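Local coordinates for DnaJ homolog subfamily C member 10 (Mus musculus, PDB 3APQ), which reduces disulfide bonds in the endoplasmic reticulum, serving both the folding of proteins and the degradation of misfolded ones, at residues Gly145-Gly150 with Gln199-Thr204. Sequence-based numbering, arbitrary orientation.
Sequences GLLRIG and QHVRST
Val201 holds CG1 trans to its backbone N (chi1 165°), which leaves CG2 trans to the carbonyl carbon and directs that methyl at Leu147. In Leu147, CG is wedged between the two backbone arms (chi1 71°), and the two side chains run nearly perpendicular to each other. CG2 of Val201 meets the base of the leucine as well as one of its branch ends: it lies 3.8 Å from Leu147 CB and 3.9 Å from Leu147 CD2. The same methyl rests 3.6 Å from the backbone O of Leu146, a van der Waals approach to the peptide just before Leu147. No hydrogen bond joins the two segments, and they bury a small surface, 119 Å² with both sides summed, made by van der Waals contact. A short, beta-branched valine suits the last turn of the helix, because its methyls stand close to the backbone and meet the loop where the CA atoms of Leu147 and Val201 are 6.7 Å apart. The longer leucine is buried and spans several neighbours, touching Leu116, Phe118 and Ile174; Leu116 also meets Val201, so the two residues share one apolar cluster. The backbone hydrogen bond from Ser203 N to Gln199 O (3.1 Å) closes the last turn, although Ser203 is already the first residue to leave helical phi/psi. The contact thus packs the C-terminal end of helix 190-202 on the loop entering strand 148-153, beside the central sheet of the thioredoxin fold, here the first thioredoxin domain, which follows the J domain.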
ATOM      1  N   GLY A 145      -9.841 -15.387   6.635  1.00 15.81           N
ATOM      2  CA  GLY A 145      -9.920 -15.798   8.029  1.00 15.57           C
ATOM      3  C   GLY A 145      -9.091 -17.047   8.300  1.00 17.89           C
ATOM      4  O   GLY A 145      -8.900 -17.421   9.474  1.00 18.59           O
ATOM      5  N   LEU A 146      -8.598 -17.701   7.247  1.00 15.33           N
ATOM      6  CA  LEU A 146      -7.836 -18.953   7.446  1.00 18.16           C
ATOM      7  C   LEU A 146      -6.365 -18.686   7.672  1.00 17.87           C
ATOM      8  O   LEU A 146      -5.671 -19.483   8.299  1.00 20.03           O
ATOM      9  CB  LEU A 146      -8.016 -19.902   6.276  1.00 18.85           C
ATOM     10  CG  LEU A 146      -9.507 -20.195   6.087  1.00 20.36           C
ATOM     11  CD1 LEU A 146      -9.642 -21.053   4.848  1.00 20.05           C
ATOM     12  CD2 LEU A 146     -10.092 -20.959   7.303  1.00 22.51           C
ATOM     13  N   LEU A 147      -5.897 -17.586   7.089  1.00 15.84           N
ATOM     14  CA  LEU A 147      -4.597 -17.001   7.340  1.00 16.66           C
ATOM     15  C   LEU A 147      -4.696 -15.527   6.961  1.00 16.58           C
ATOM     16  O   LEU A 147      -5.742 -15.057   6.437  1.00 16.98           O
ATOM     17  CB  LEU A 147      -3.483 -17.705   6.511  1.00 15.96           C
ATOM     18  CG  LEU A 147      -3.474 -17.447   5.006  1.00 14.91           C
ATOM     19  CD1 LEU A 147      -2.041 -17.797   4.422  1.00 16.59           C
ATOM     20  CD2 LEU A 147      -4.629 -18.178   4.255  1.00 16.53           C
ATOM     21  N   ARG A 148      -3.635 -14.776   7.242  1.00 16.39           N
ATOM     22  CA  ARG A 148      -3.667 -13.347   6.962  1.00 15.02           C
ATOM     23  C   ARG A 148      -3.053 -13.069   5.604  1.00 15.58           C
ATOM     24  O   ARG A 148      -1.944 -13.549   5.274  1.00 15.13           O
ATOM     25  CB  ARG A 148      -2.882 -12.549   8.016  1.00 15.67           C
ATOM     26  CG  ARG A 148      -3.194 -12.935   9.438  1.00 16.95           C
ATOM     27  CD  ARG A 148      -4.538 -12.444   9.904  1.00 23.65           C
ATOM     28  NE  ARG A 148      -4.905 -11.034   9.715  1.00 23.63           N
ATOM     29  CZ  ARG A 148      -4.687 -10.009  10.541  1.00 23.39           C
ATOM     30  NH1 ARG A 148      -4.047 -10.137  11.689  1.00 24.85           N
ATOM     31  NH2 ARG A 148      -5.186  -8.803  10.225  1.00 21.33           N
ATOM     32  N   ILE A 149      -3.743 -12.228   4.835  1.00 14.17           N
ATOM     33  CA  ILE A 149      -3.305 -11.926   3.498  1.00 12.29           C
ATOM     34  C   ILE A 149      -2.920 -10.444   3.467  1.00 12.37           C
ATOM     35  O   ILE A 149      -3.713  -9.551   3.845  1.00 12.68           O
ATOM     36  CB  ILE A 149      -4.417 -12.215   2.415  1.00 10.65           C
ATOM     37  CG1 ILE A 149      -4.947 -13.668   2.481  1.00 13.77           C
ATOM     38  CG2 ILE A 149      -3.973 -11.683   1.010  1.00 13.72           C
ATOM     39  CD1 ILE A 149      -3.883 -14.751   2.408  1.00 13.18           C
ATOM     40  N   GLY A 150      -1.690 -10.210   3.000  1.00 12.66           N
ATOM     41  CA  GLY A 150      -1.083  -8.849   2.979  1.00 11.70           C
ATOM     42  C   GLY A 150      -0.617  -8.402   1.602  1.00 11.89           C
ATOM     43  O   GLY A 150      -0.542  -9.199   0.648  1.00 12.83           O
ATOM     44  N   GLN A 199      -1.471 -25.564   2.292  1.00 28.18           N
ATOM     45  CA  GLN A 199      -0.452 -26.415   2.923  1.00 29.76           C
ATOM     46  C   GLN A 199       0.213 -25.732   4.116  1.00 28.05           C
ATOM     47  O   GLN A 199       0.515 -26.369   5.095  1.00 26.71           O
ATOM     48  CB  GLN A 199       0.567 -27.019   1.937  1.00 31.27           C
ATOM     49  CG  GLN A 199       1.581 -26.085   1.431  1.00 36.15           C
ATOM     50  CD  GLN A 199       2.344 -26.684   0.256  1.00 40.32           C
ATOM     51  OE1 GLN A 199       3.500 -27.048   0.396  1.00 43.23           O
ATOM     52  NE2 GLN A 199       1.684 -26.801  -0.904  1.00 42.18           N
ATOM     53  N   HIS A 200       0.397 -24.413   4.065  1.00 26.80           N
ATOM     54  CA  HIS A 200       1.050 -23.760   5.167  1.00 26.66           C
ATOM     55  C   HIS A 200       0.106 -23.599   6.354  1.00 27.57           C
ATOM     56  O   HIS A 200       0.547 -23.652   7.508  1.00 28.77           O
ATOM     57  CB  HIS A 200       1.650 -22.406   4.715  1.00 25.90           C
ATOM     58  CG  HIS A 200       2.929 -22.562   3.960  1.00 25.98           C
ATOM     59  ND1 HIS A 200       2.969 -22.701   2.593  1.00 27.69           N
ATOM     60  CD2 HIS A 200       4.205 -22.691   4.386  1.00 25.68           C
ATOM     61  CE1 HIS A 200       4.219 -22.899   2.207  1.00 27.70           C
ATOM     62  NE2 HIS A 200       4.991 -22.870   3.273  1.00 30.15           N
ATOM     63  N   VAL A 201      -1.177 -23.371   6.079  1.00 27.03           N
ATOM     64  CA  VAL A 201      -2.200 -23.290   7.141  1.00 27.75           C
ATOM     65  C   VAL A 201      -2.228 -24.638   7.907  1.00 30.94           C
ATOM     66  O   VAL A 201      -2.199 -24.646   9.151  1.00 30.69           O
ATOM     67  CB  VAL A 201      -3.618 -22.992   6.573  1.00 26.63           C
ATOM     68  CG1 VAL A 201      -4.700 -23.282   7.611  1.00 26.81           C
ATOM     69  CG2 VAL A 201      -3.733 -21.513   6.063  1.00 23.22           C
ATOM     70  N   ARG A 202      -2.260 -25.741   7.146  1.00 33.32           N
ATOM     71  CA  ARG A 202      -2.268 -27.121   7.675  1.00 38.76           C
ATOM     72  C   ARG A 202      -1.058 -27.435   8.536  1.00 41.26           C
ATOM     73  O   ARG A 202      -1.204 -27.980   9.629  1.00 42.25           O
ATOM     74  CB  ARG A 202      -2.284 -28.139   6.546  1.00 39.25           C
ATOM     75  CG  ARG A 202      -3.576 -28.238   5.796  1.00 42.76           C
ATOM     76  CD  ARG A 202      -3.371 -29.243   4.678  1.00 49.50           C
ATOM     77  NE  ARG A 202      -3.307 -30.594   5.226  1.00 53.83           N
ATOM     78  CZ  ARG A 202      -4.341 -31.188   5.808  1.00 56.32           C
ATOM     79  NH1 ARG A 202      -5.501 -30.532   5.920  1.00 55.11           N
ATOM     80  NH2 ARG A 202      -4.217 -32.417   6.286  1.00 57.47           N
ATOM     81  N   SER A 203       0.138 -27.130   8.034  1.00 43.31           N
ATOM     82  CA  SER A 203       1.324 -27.212   8.877  1.00 46.73           C
ATOM     83  C   SER A 203       1.004 -26.255   9.973  1.00 47.25           C
ATOM     84  O   SER A 203       0.806 -25.065   9.749  1.00 47.20           O
ATOM     85  CB  SER A 203       2.573 -26.714   8.166  1.00 46.08           C
ATOM     86  OG  SER A 203       2.749 -27.409   6.948  1.00 50.74           O
ATOM     87  N   THR A 204       0.879 -26.735  11.186  1.00 49.72           N
ATOM     88  CA  THR A 204       0.868 -25.705  12.174  1.00 49.82           C
ATOM     89  C   THR A 204       2.353 -25.574  12.579  1.00 49.65           C
ATOM     90  O   THR A 204       3.218 -25.402  11.684  1.00 49.96           O
ATOM     91  CB  THR A 204      -0.283 -25.843  13.224  1.00 50.23           C
ATOM     92  OG1 THR A 204      -0.434 -24.588  13.903  1.00 50.38           O
ATOM     93  CG2 THR A 204      -0.097 -27.014  14.207  1.00 52.75           C
TER